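Local coordinates for Orf11 (PDB 6O43), which is a potential lysin of a staphylococcal phage, expected to attack the bacterial cell wall, at residues 4-9 with 181-186; 53-56 with 60-63; 65-70 with 175-180; 131-136 with 157-162. One frame throughout, in Å; residues are numbered along the deposited sequence.

Contact 1: residues 4-9 with 181-186; sequences QEKIDK and GANTIL
Ala182 and Lys6 meet where two helices pass at a right angle; the axes of the two short segments approach to 9.6 Å at an angle of 89°. This is the close part: the CA atoms of Lys6 and Ala182 come within 6.2 Å, and the methyl of Ala182 lies 4.0 Å from Lys6 O and 4.1 Å from Lys6 CB. A methyl suits the place, since it fills the crossing point without holding the backbones further apart. The pair belongs to an all-helical fold in which the N-terminal helix 3-11 lies across helix 177-187, near the C-terminus. On its inner side, Ile7 turns away from residues 181-186 and packs on Phe178 and Leu179 of the same helix. The outer side is looser and rests on the long chain of Lys6. With chi1 at -66°, CG stands beside the backbone N, and the chain bends at chi3 and again at chi4 to pass Leu186 and end at Asn183. Its CD touches CD1 of Leu186 at 3.8 Å, an apolar use of a lysine stem. At the end, NZ reaches OD1 of Asn183 at 3.0 Å in a weak hydrogen bond, the two side chains crossing almost perpendicularly, and both residues are partly exposed.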
loop_
_atom_site.group_PDB
_atom_site.type_symbol
_atom_site.label_atom_id
_atom_site.label_comp_id
_atom_site.label_asym_id
_atom_site.label_seq_id
_atom_site.Cartn_x
_atom_site.Cartn_y
_atom_site.Cartn_z
ATOM N N GLN A 4 2.207 1.735 -15.690
ATOM C CA GLN A 4 2.805 0.462 -15.301
ATOM C C GLN A 4 4.207 0.665 -14.743
ATOM O O GLN A 4 4.604 0.002 -13.777
ATOM C CB GLN A 4 2.829 -0.492 -16.496
ATOM C CG GLN A 4 3.111 -1.931 -16.112
ATOM C CD GLN A 4 2.182 -2.423 -15.018
ATOM O OE1 GLN A 4 0.959 -2.383 -15.160
ATOM N NE2 GLN A 4 2.759 -2.873 -13.909
ATOM N N GLU A 5 4.966 1.589 -15.334
ATOM C CA GLU A 5 6.297 1.897 -14.824
ATOM C C GLU A 5 6.228 2.462 -13.411
ATOM O O GLU A 5 7.053 2.120 -12.555
ATOM C CB GLU A 5 6.993 2.874 -15.771
ATOM C CG GLU A 5 8.345 3.385 -15.304
ATOM C CD GLU A 5 8.988 4.299 -16.329
ATOM O OE1 GLU A 5 8.667 4.155 -17.529
ATOM O OE2 GLU A 5 9.801 5.163 -15.938
ATOM N N LYS A 6 5.248 3.329 -13.143
ATOM C CA LYS A 6 5.079 3.848 -11.790
ATOM C C LYS A 6 4.621 2.755 -10.834
ATOM O O LYS A 6 5.121 2.657 -9.707
ATOM C CB LYS A 6 4.092 5.016 -11.798
ATOM C CG LYS A 6 4.605 6.238 -12.548
ATOM C CD LYS A 6 3.797 7.490 -12.235
ATOM C CE LYS A 6 2.504 7.545 -13.032
ATOM N NZ LYS A 6 2.180 8.946 -13.433
ATOM N N ILE A 7 3.672 1.923 -11.266
ATOM C CA ILE A 7 3.239 0.796 -10.444
ATOM C C ILE A 7 4.421 -0.109 -10.126
ATOM O O ILE A 7 4.634 -0.502 -8.973
ATOM C CB ILE A 7 2.113 0.019 -11.148
ATOM C CG1 ILE A 7 0.858 0.885 -11.268
ATOM C CG2 ILE A 7 1.815 -1.282 -10.410
ATOM C CD1 ILE A 7 -0.122 0.389 -12.323
ATOM N N ASP A 8 5.206 -0.460 -11.150
ATOM C CA ASP A 8 6.339 -1.360 -10.953
ATOM C C ASP A 8 7.318 -0.797 -9.933
ATOM O O ASP A 8 7.685 -1.476 -8.966
ATOM C CB ASP A 8 7.042 -1.623 -12.286
ATOM C CG ASP A 8 6.273 -2.581 -13.175
ATOM O OD1 ASP A 8 5.251 -3.136 -12.718
ATOM O OD2 ASP A 8 6.693 -2.778 -14.333
ATOM N N LYS A 9 7.758 0.447 -10.132
ATOM C CA LYS A 9 8.661 1.063 -9.167
ATOM C C LYS A 9 8.068 1.030 -7.764
ATOM O O LYS A 9 8.784 0.803 -6.782
ATOM C CB LYS A 9 8.976 2.502 -9.582
ATOM C CG LYS A 9 9.675 2.625 -10.928
ATOM C CD LYS A 9 10.067 4.067 -11.218
ATOM N N GLY A 181 -0.722 5.532 -4.916
ATOM C CA GLY A 181 0.375 5.817 -4.006
ATOM C C GLY A 181 1.543 6.481 -4.707
ATOM O O GLY A 181 2.092 7.476 -4.224
ATOM N N ALA A 182 1.936 5.943 -5.864
ATOM C CA ALA A 182 3.039 6.536 -6.614
ATOM C C ALA A 182 2.728 7.971 -7.019
ATOM O O ALA A 182 3.583 8.858 -6.897
ATOM C CB ALA A 182 3.356 5.689 -7.846
ATOM N N ASN A 183 1.506 8.223 -7.501
ATOM C CA ASN A 183 1.149 9.567 -7.946
ATOM C C ASN A 183 1.127 10.554 -6.785
ATOM O O ASN A 183 1.502 11.722 -6.949
ATOM C CB ASN A 183 -0.203 9.545 -8.659
ATOM C CG ASN A 183 -0.115 8.955 -10.051
ATOM O OD1 ASN A 183 0.952 8.937 -10.662
ATOM N ND2 ASN A 183 -1.242 8.475 -10.564
ATOM N N THR A 184 0.681 10.112 -5.608
ATOM C CA THR A 184 0.683 10.998 -4.450
ATOM C C THR A 184 2.105 11.324 -4.016
ATOM O O THR A 184 2.412 12.474 -3.683
ATOM C CB THR A 184 -0.099 10.371 -3.297
ATOM O OG1 THR A 184 -1.468 10.195 -3.687
ATOM C CG2 THR A 184 -0.029 11.268 -2.061
ATOM N N ILE A 185 2.990 10.327 -4.030
ATOM C CA ILE A 185 4.383 10.563 -3.662
ATOM C C ILE A 185 5.007 11.598 -4.591
ATOM O O ILE A 185 5.612 12.578 -4.140
ATOM C CB ILE A 185 5.167 9.239 -3.668
ATOM C CG1 ILE A 185 4.834 8.439 -2.408
ATOM C CG2 ILE A 185 6.662 9.491 -3.782
ATOM C CD1 ILE A 185 5.092 6.945 -2.539
ATOM N N LEU A 186 4.859 11.403 -5.902
ATOM C CA LEU A 186 5.405 12.361 -6.860
ATOM C C LEU A 186 4.717 13.716 -6.738
ATOM O O LEU A 186 5.377 14.761 -6.732
ATOM C CB LEU A 186 5.273 11.811 -8.280
ATOM C CG LEU A 186 6.025 10.512 -8.580
ATOM C CD1 LEU A 186 5.520 9.891 -9.872
ATOM C CD2 LEU A 186 7.526 10.767 -8.659
#

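Contact 2: residues 53-56 with 60-63; sequences AVKE and SPTL
Ser60, first in the second segment, is the nearest in backbone to helix 44-57: its CA lies 5.4 Å from that of Lys55. Its side chain points away from that helix and serves as the N-cap of helix 61-71, OG accepting from Leu63 N at 2.8 Å with a nearly straight angle of 172°; the same OG is also hydrogen-bonded to Asp17 O. Serine is short enough to turn back onto a first-turn amide that has no earlier carbonyl to bind. Pro61 follows at the first helical position, where a proline costs nothing because its nitrogen owes no hydrogen bond. CG of its ring sits 3.7 Å from Lys55 CB, and CD packs 3.9 Å from the same CB. Lys55 holds CG opposite its backbone N (chi1 -179°), which lays CB, CG and CD across the proline ring at a slant before chi4 bends NZ back to 4.0 Å from Pro61 CD. Val54 adds a lighter touch, CG2 to Pro61 CA at 4.4 Å. The result is a short connection between two consecutive helices. Beyond it, Val54 packs on Ala93 and Ala97 of helix 89-104, while Pro61 also leans on Ile23 and Leu26 of helix 23-30.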
loop_
_atom_site.group_PDB
_atom_site.type_symbol
_atom_site.label_atom_id
_atom_site.label_comp_id
_atom_site.label_asym_id
_atom_site.label_seq_id
_atom_site.Cartn_x
_atom_site.Cartn_y
_atom_site.Cartn_z
ATOM N N ALA A 53 6.094 6.474 15.263
ATOM C CA ALA A 53 5.887 5.140 15.814
ATOM C C ALA A 53 5.948 4.070 14.726
ATOM O O ALA A 53 6.608 3.039 14.900
ATOM C CB ALA A 53 4.555 5.082 16.561
ATOM N N VAL A 54 5.279 4.293 13.596
ATOM C CA VAL A 54 5.331 3.295 12.530
ATOM C C VAL A 54 6.741 3.211 11.958
ATOM O O VAL A 54 7.218 2.129 11.596
ATOM C CB VAL A 54 4.283 3.593 11.438
ATOM C CG1 VAL A 54 2.891 3.726 12.044
ATOM C CG2 VAL A 54 4.650 4.837 10.648
ATOM N N LYS A 55 7.437 4.348 11.886
ATOM C CA LYS A 55 8.816 4.345 11.409
ATOM C C LYS A 55 9.695 3.450 12.272
ATOM O O LYS A 55 10.499 2.669 11.750
ATOM C CB LYS A 55 9.368 5.769 11.385
ATOM C CG LYS A 55 10.796 5.867 10.878
ATOM C CD LYS A 55 11.310 7.303 10.913
ATOM C CE LYS A 55 12.557 7.455 10.053
ATOM N NZ LYS A 55 12.281 6.998 8.655
ATOM N N GLU A 56 9.564 3.561 13.596
ATOM C CA GLU A 56 10.361 2.731 14.495
ATOM C C GLU A 56 10.105 1.249 14.267
ATOM O O GLU A 56 10.999 0.424 14.481
ATOM C CB GLU A 56 10.063 3.101 15.948
ATOM C CG GLU A 56 11.080 4.030 16.570
ATOM C CD GLU A 56 12.351 3.306 16.958
ATOM O OE1 GLU A 56 12.290 2.076 17.174
ATOM O OE2 GLU A 56 13.409 3.961 17.041
ATOM N N SER A 60 7.670 2.846 6.425
ATOM C CA SER A 60 8.045 4.204 6.072
ATOM C C SER A 60 6.894 5.157 6.380
ATOM O O SER A 60 5.745 4.874 6.012
ATOM C CB SER A 60 8.425 4.288 4.594
ATOM O OG SER A 60 7.470 5.023 3.850
ATOM N N PRO A 61 7.148 6.278 7.056
ATOM C CA PRO A 61 6.080 7.269 7.244
ATOM C C PRO A 61 5.447 7.707 5.938
ATOM O O PRO A 61 4.249 8.010 5.908
ATOM C CB PRO A 61 6.798 8.432 7.943
ATOM C CG PRO A 61 7.978 7.801 8.615
ATOM C CD PRO A 61 8.405 6.673 7.717
ATOM N N THR A 62 6.220 7.746 4.849
ATOM C CA THR A 62 5.670 8.143 3.558
ATOM C C THR A 62 4.621 7.144 3.077
ATOM O O THR A 62 3.527 7.533 2.650
ATOM C CB THR A 62 6.797 8.280 2.531
ATOM O OG1 THR A 62 7.791 9.193 3.022
ATOM C CG2 THR A 62 6.249 8.787 1.206
ATOM N N LEU A 63 4.936 5.849 3.138
ATOM C CA LEU A 63 3.974 4.833 2.709
ATOM C C LEU A 63 2.715 4.883 3.564
ATOM O O LEU A 63 1.593 4.894 3.044
ATOM C CB LEU A 63 4.603 3.441 2.768
ATOM C CG LEU A 63 3.625 2.286 2.517
ATOM C CD1 LEU A 63 3.076 2.348 1.095
ATOM C CD2 LEU A 63 4.286 0.941 2.795
#

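Contact 3: residues 65-70 with 175-180; sequences AVYEKN and GNPFLD
Tyr67 and Pro177 make the apolar part of this contact between helix 61-71 and the first turn of helix 177-187. The phenol reaches across obliquely, its CZ 4.0 Å from Pro177 CB, and its OH lies 3.3 Å from Phe178 CD1 and close to CE1 of the same ring. Although the CB of Phe178 points away from helix 61-71, the ring still meets Tyr67 near its tip. A tyrosine suits the place because its ring spans most of the gap between the helices and its OH finishes it. Elsewhere its ring meets that of Tyr147, and Phe10 of helix 3-11 packs against both Tyr67 and Phe178.

The polar part is led by Asn70. A single water joins the helices, accepting from Asn70 ND2 at 2.6 Å and donating to Pro177 O at 3.0 Å. The same amide nitrogen lies 3.3 Å from Asp180 O, and Asn70 CG lies 4.0 Å from Asp180 CB. At the other end of the amide, OD1 accepts from Lys69 NZ, which approaches nearly along the C=O axis at 169°.

Within residues 175-180, Asn176 caps helix 177-187: its OD1 accepts from Leu179 N at 3.0 Å, the donor standing well above the carbonyl plane, while its ND2 is bound to Ala157 O.

The water carries the reach of Asn70 ND2 to the Pro177 carbonyl, a link that may tolerate small shifts of the helices better than a direct bond would. Both ends of the Asn70 amide are thus engaged, which would fix its rotation.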
loop_
_atom_site.group_PDB
_atom_site.type_symbol
_atom_site.label_atom_id
_atom_site.label_comp_id
_atom_site.label_asym_id
_atom_site.label_seq_id
_atom_site.Cartn_x
_atom_site.Cartn_y
_atom_site.Cartn_z
ATOM N N ALA A 65 1.422 7.349 5.337
ATOM C CA ALA A 65 0.632 8.545 5.063
ATOM C C ALA A 65 -0.036 8.473 3.695
ATOM O O ALA A 65 -1.217 8.810 3.549
ATOM C CB ALA A 65 1.515 9.790 5.159
ATOM N N VAL A 66 0.713 8.054 2.671
ATOM C CA VAL A 66 0.163 8.013 1.319
ATOM C C VAL A 66 -0.995 7.023 1.232
ATOM O O VAL A 66 -1.997 7.279 0.552
ATOM C CB VAL A 66 1.268 7.681 0.301
ATOM C CG1 VAL A 66 0.669 7.040 -0.939
ATOM C CG2 VAL A 66 2.035 8.941 -0.069
ATOM N N TYR A 67 -0.881 5.882 1.913
ATOM C CA TYR A 67 -1.975 4.914 1.890
ATOM C C TYR A 67 -3.167 5.401 2.704
ATOM O O TYR A 67 -4.320 5.215 2.297
ATOM C CB TYR A 67 -1.494 3.553 2.391
ATOM C CG TYR A 67 -1.115 2.613 1.272
ATOM C CD1 TYR A 67 -0.751 3.104 0.025
ATOM C CD2 TYR A 67 -1.150 1.235 1.451
ATOM C CE1 TYR A 67 -0.412 2.251 -1.007
ATOM C CE2 TYR A 67 -0.816 0.373 0.422
ATOM C CZ TYR A 67 -0.448 0.885 -0.807
ATOM O OH TYR A 67 -0.113 0.033 -1.838
ATOM N N GLU A 68 -2.916 6.027 3.856
ATOM C CA GLU A 68 -4.016 6.574 4.640
ATOM C C GLU A 68 -4.757 7.651 3.858
ATOM O O GLU A 68 -5.992 7.711 3.884
ATOM C CB GLU A 68 -3.499 7.127 5.969
ATOM C CG GLU A 68 -4.586 7.692 6.876
ATOM C CD GLU A 68 -5.607 6.645 7.297
ATOM O OE1 GLU A 68 -5.309 5.438 7.191
ATOM O OE2 GLU A 68 -6.716 7.030 7.728
ATOM N N LYS A 69 -4.021 8.503 3.141
ATOM C CA LYS A 69 -4.667 9.538 2.343
ATOM C C LYS A 69 -5.537 8.931 1.249
ATOM O O LYS A 69 -6.663 9.386 1.015
ATOM C CB LYS A 69 -3.613 10.469 1.742
ATOM C CG LYS A 69 -4.167 11.596 0.881
ATOM C CD LYS A 69 -4.244 11.205 -0.585
ATOM C CE LYS A 69 -4.860 12.319 -1.427
ATOM N NZ LYS A 69 -4.946 11.945 -2.873
ATOM N N ASN A 70 -5.036 7.898 0.570
ATOM C CA ASN A 70 -5.770 7.331 -0.555
ATOM C C ASN A 70 -6.855 6.357 -0.112
ATOM O O ASN A 70 -7.840 6.168 -0.833
ATOM C CB ASN A 70 -4.796 6.653 -1.520
ATOM C CG ASN A 70 -3.877 7.650 -2.208
ATOM O OD1 ASN A 70 -4.278 8.774 -2.508
ATOM N ND2 ASN A 70 -2.636 7.243 -2.455
ATOM N N GLY A 175 -10.123 0.402 -7.225
ATOM C CA GLY A 175 -9.024 1.337 -7.328
ATOM C C GLY A 175 -7.683 0.629 -7.389
ATOM O O GLY A 175 -7.566 -0.565 -7.121
ATOM N N ASN A 176 -6.654 1.388 -7.761
ATOM C CA ASN A 176 -5.292 0.865 -7.781
ATOM C C ASN A 176 -4.478 1.559 -6.697
ATOM O O ASN A 176 -4.055 2.713 -6.880
ATOM C CB ASN A 176 -4.644 1.065 -9.154
ATOM C CG ASN A 176 -3.292 0.376 -9.267
ATOM O OD1 ASN A 176 -2.569 0.232 -8.277
ATOM N ND2 ASN A 176 -2.946 -0.058 -10.475
ATOM N N PRO A 177 -4.234 0.910 -5.554
ATOM C CA PRO A 177 -3.469 1.580 -4.490
ATOM C C PRO A 177 -2.026 1.853 -4.874
ATOM O O PRO A 177 -1.455 2.850 -4.417
ATOM C CB PRO A 177 -3.567 0.598 -3.313
ATOM C CG PRO A 177 -3.804 -0.746 -3.964
ATOM C CD PRO A 177 -4.642 -0.456 -5.181
ATOM N N PHE A 178 -1.424 1.003 -5.709
ATOM C CA PHE A 178 -0.028 1.199 -6.080
ATOM C C PHE A 178 0.138 2.410 -6.990
ATOM O O PHE A 178 1.058 3.216 -6.800
ATOM C CB PHE A 178 0.523 -0.058 -6.749
ATOM C CG PHE A 178 0.215 -1.325 -6.001
ATOM C CD1 PHE A 178 0.605 -1.476 -4.680
ATOM C CD2 PHE A 178 -0.455 -2.369 -6.623
ATOM C CE1 PHE A 178 0.325 -2.641 -3.987
ATOM C CE2 PHE A 178 -0.738 -3.540 -5.937
ATOM C CZ PHE A 178 -0.346 -3.676 -4.616
ATOM N N LEU A 179 -0.741 2.560 -7.983
ATOM C CA LEU A 179 -0.671 3.731 -8.850
ATOM C C LEU A 179 -1.003 5.003 -8.080
ATOM O O LEU A 179 -0.286 6.006 -8.177
ATOM C CB LEU A 179 -1.610 3.563 -10.044
ATOM C CG LEU A 179 -1.613 4.728 -11.038
ATOM C CD1 LEU A 179 -0.211 4.980 -11.570
ATOM C CD2 LEU A 179 -2.585 4.473 -12.183
ATOM N N ASP A 180 -2.093 4.984 -7.311
ATOM C CA ASP A 180 -2.454 6.156 -6.519
ATOM C C ASP A 180 -1.342 6.531 -5.547
ATOM O O ASP A 180 -1.047 7.716 -5.355
ATOM C CB ASP A 180 -3.761 5.896 -5.770
ATOM C CG ASP A 180 -4.952 5.772 -6.702
ATOM O OD1 ASP A 180 -4.772 5.949 -7.925
ATOM O OD2 ASP A 180 -6.069 5.501 -6.212
HETATM O O HOH W 1 -2.661 4.617 -2.340
#

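Contact 4: residues 131-136 with 157-162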
loop_
_atom_site.group_PDB
_atom_site.type_symbol
_atom_site.label_atom_id
_atom_site.label_comp_id
_atom_site.label_asym_id
_atom_site.label_seq_id
_atom_site.Cartn_x
_atom_site.Cartn_y
_atom_site.Cartn_z
ATOM N N ASN A 131 3.421 -14.306 -12.170
ATOM C CA ASN A 131 3.921 -15.355 -11.286
ATOM C C ASN A 131 5.442 -15.333 -11.211
ATOM O O ASN A 131 6.020 -15.459 -10.125
ATOM C CB ASN A 131 3.440 -16.728 -11.762
ATOM C CG ASN A 131 1.943 -16.901 -11.633
ATOM O OD1 ASN A 131 1.279 -16.161 -10.906
ATOM N ND2 ASN A 131 1.403 -17.898 -12.325
ATOM N N ALA A 132 6.107 -15.169 -12.357
ATOM C CA ALA A 132 7.565 -15.208 -12.379
ATOM C C ALA A 132 8.172 -13.983 -11.700
ATOM O O ALA A 132 9.146 -14.103 -10.947
ATOM C CB ALA A 132 8.057 -15.325 -13.821
ATOM N N ASP A 133 7.623 -12.795 -11.965
ATOM C CA ASP A 133 8.134 -11.592 -11.315
ATOM C C ASP A 133 8.006 -11.696 -9.803
ATOM O O ASP A 133 8.949 -11.387 -9.064
ATOM C CB ASP A 133 7.397 -10.352 -11.822
ATOM C CG ASP A 133 7.938 -9.067 -11.213
ATOM O OD1 ASP A 133 9.007 -8.607 -11.660
ATOM O OD2 ASP A 133 7.304 -8.536 -10.275
ATOM N N PHE A 134 6.844 -12.139 -9.323
ATOM C CA PHE A 134 6.631 -12.221 -7.883
ATOM C C PHE A 134 7.580 -13.225 -7.243
ATOM O O PHE A 134 8.106 -12.985 -6.148
ATOM C CB PHE A 134 5.184 -12.598 -7.578
ATOM C CG PHE A 134 4.822 -12.431 -6.135
ATOM C CD1 PHE A 134 4.479 -11.182 -5.640
ATOM C CD2 PHE A 134 4.855 -13.510 -5.268
ATOM C CE1 PHE A 134 4.155 -11.010 -4.313
ATOM C CE2 PHE A 134 4.535 -13.346 -3.936
ATOM C CZ PHE A 134 4.186 -12.088 -3.457
ATOM N N ALA A 135 7.807 -14.358 -7.910
ATOM C CA ALA A 135 8.668 -15.389 -7.342
ATOM C C ALA A 135 10.132 -14.975 -7.384
ATOM O O ALA A 135 10.904 -15.320 -6.483
ATOM C CB ALA A 135 8.469 -16.711 -8.088
ATOM N N LYS A 136 10.529 -14.227 -8.411
ATOM C CA LYS A 136 11.934 -13.931 -8.656
ATOM C C LYS A 136 12.340 -12.519 -8.250
ATOM O O LYS A 136 13.449 -12.328 -7.741
ATOM C CB LYS A 136 12.257 -14.148 -10.139
ATOM C CG LYS A 136 13.655 -14.680 -10.410
ATOM C CD LYS A 136 13.904 -14.863 -11.903
ATOM N N ALA A 157 -3.927 -4.944 -9.636
ATOM C CA ALA A 157 -3.328 -3.613 -9.589
ATOM C C ALA A 157 -1.843 -3.663 -9.918
ATOM O O ALA A 157 -1.319 -2.770 -10.592
ATOM C CB ALA A 157 -3.545 -2.979 -8.214
ATOM N N ALA A 158 -1.148 -4.701 -9.455
ATOM C CA ALA A 158 0.294 -4.783 -9.667
ATOM C C ALA A 158 0.644 -5.297 -11.061
ATOM O O ALA A 158 1.609 -4.823 -11.674
ATOM C CB ALA A 158 0.928 -5.683 -8.604
ATOM N N TYR A 159 -0.131 -6.254 -11.582
ATOM C CA TYR A 159 0.276 -7.032 -12.746
ATOM C C TYR A 159 -0.701 -7.020 -13.916
ATOM O O TYR A 159 -0.324 -7.467 -15.006
ATOM C CB TYR A 159 0.513 -8.495 -12.340
ATOM C CG TYR A 159 1.727 -8.714 -11.466
ATOM C CD1 TYR A 159 2.955 -8.142 -11.788
ATOM C CD2 TYR A 159 1.644 -9.494 -10.320
ATOM C CE1 TYR A 159 4.071 -8.351 -10.991
ATOM C CE2 TYR A 159 2.750 -9.708 -9.520
ATOM C CZ TYR A 159 3.957 -9.139 -9.859
ATOM O OH TYR A 159 5.057 -9.353 -9.059
ATOM N N TYR A 160 -1.934 -6.557 -13.734
ATOM C CA TYR A 160 -2.905 -6.542 -14.822
ATOM C C TYR A 160 -3.993 -5.526 -14.500
ATOM O O TYR A 160 -5.134 -5.904 -14.201
ATOM C CB TYR A 160 -3.500 -7.935 -15.042
ATOM C CG TYR A 160 -4.341 -8.058 -16.299
ATOM C CD1 TYR A 160 -3.760 -7.986 -17.559
ATOM C CD2 TYR A 160 -5.715 -8.258 -16.223
ATOM C CE1 TYR A 160 -4.525 -8.104 -18.708
ATOM C CE2 TYR A 160 -6.485 -8.375 -17.365
ATOM C CZ TYR A 160 -5.884 -8.296 -18.602
ATOM O OH TYR A 160 -6.646 -8.411 -19.738
ATOM N N PRO A 161 -3.667 -4.230 -14.542
ATOM C CA PRO A 161 -4.617 -3.208 -14.071
ATOM C C PRO A 161 -5.951 -3.210 -14.795
ATOM O O PRO A 161 -6.935 -2.716 -14.232
ATOM C CB PRO A 161 -3.854 -1.894 -14.300
ATOM C CG PRO A 161 -2.409 -2.286 -14.238
ATOM C CD PRO A 161 -2.354 -3.651 -14.877
ATOM N N LEU A 162 -6.028 -3.738 -16.020
ATOM C CA LEU A 162 -7.329 -3.894 -16.666
ATOM C C LEU A 162 -8.295 -4.678 -15.790
ATOM O O LEU A 162 -9.501 -4.409 -15.797
ATOM C CB LEU A 162 -7.181 -4.589 -18.021
ATOM C CG LEU A 162 -6.660 -3.781 -19.209
ATOM C CD1 LEU A 162 -6.683 -4.642 -20.463
ATOM C CD2 LEU A 162 -7.484 -2.520 -19.408
#
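The two backbones stay well apart: the nearest CA atoms, those of Asp133 and Tyr159, are 9.2 Å from each other, so side chains have to close the gap. Residues 131-136 form the last turns of helix 124-136. Residues 157-159 end helix 152-159, Tyr160 leaves helical geometry, and Pro161 and Leu162 enter a short 3-10 segment. Tyr159 is the long arm of the contact. Its chi1 of -69° puts CG beside the backbone N, and the ring extends to helix 124-136, where OH donates to Asp133 OD2 at 2.7 Å. The bond uses the anti lone pair of OD2, the one facing away from OD1, and the carboxylate is turned 78° from the phenol plane, with OD2 lying at the ring edge. This is a join between the C-terminal ends of two helices in the all-helical fold, made by a tyrosine long enough to cross and an aspartate able to accept. His12, beyond helix 3-11, also hydrogen-bonds OD2 through NE2, and Asn137 binds OD1, which makes three residues holding the carboxylate, two of them (Tyr159 and His12) at OD2. Phe134 supplies the apolar side: its CB lies 4.2 Å from Tyr159 CE2, and the phenol oxygen sits at the edge of its ring, 3.9 Å from CD1. The two side chains run at about a right angle, and Phe134 continues onto Pro149, while Tyr159 touches Trp112.

How the contacts relate
Contacts 1 and 3 share helix 177-187, and their centres are 10 Å apart; Gly181 CA meets Val66 CG1 at 3.3 Å, an approach that a bare CA permits. Contacts 2 and 3 share helix 61-71, whose start lies in one and later turns in the other. Contact 4 joins this core through two probable hydrogen bonds, Gln4 NE2 to Ala158 O and Asn176 ND2 to Ala157 O, both 3.2 Å. Contacts 2 and 4 lie on opposite sides of the chain's centre, with centres 25 Å apart. The bound triiodinated phasing compound, whose pocket (Trp39 and residues 86-89) is no evidence of a substrate site, is about 13 Å from the Val54 side chain in contact 2.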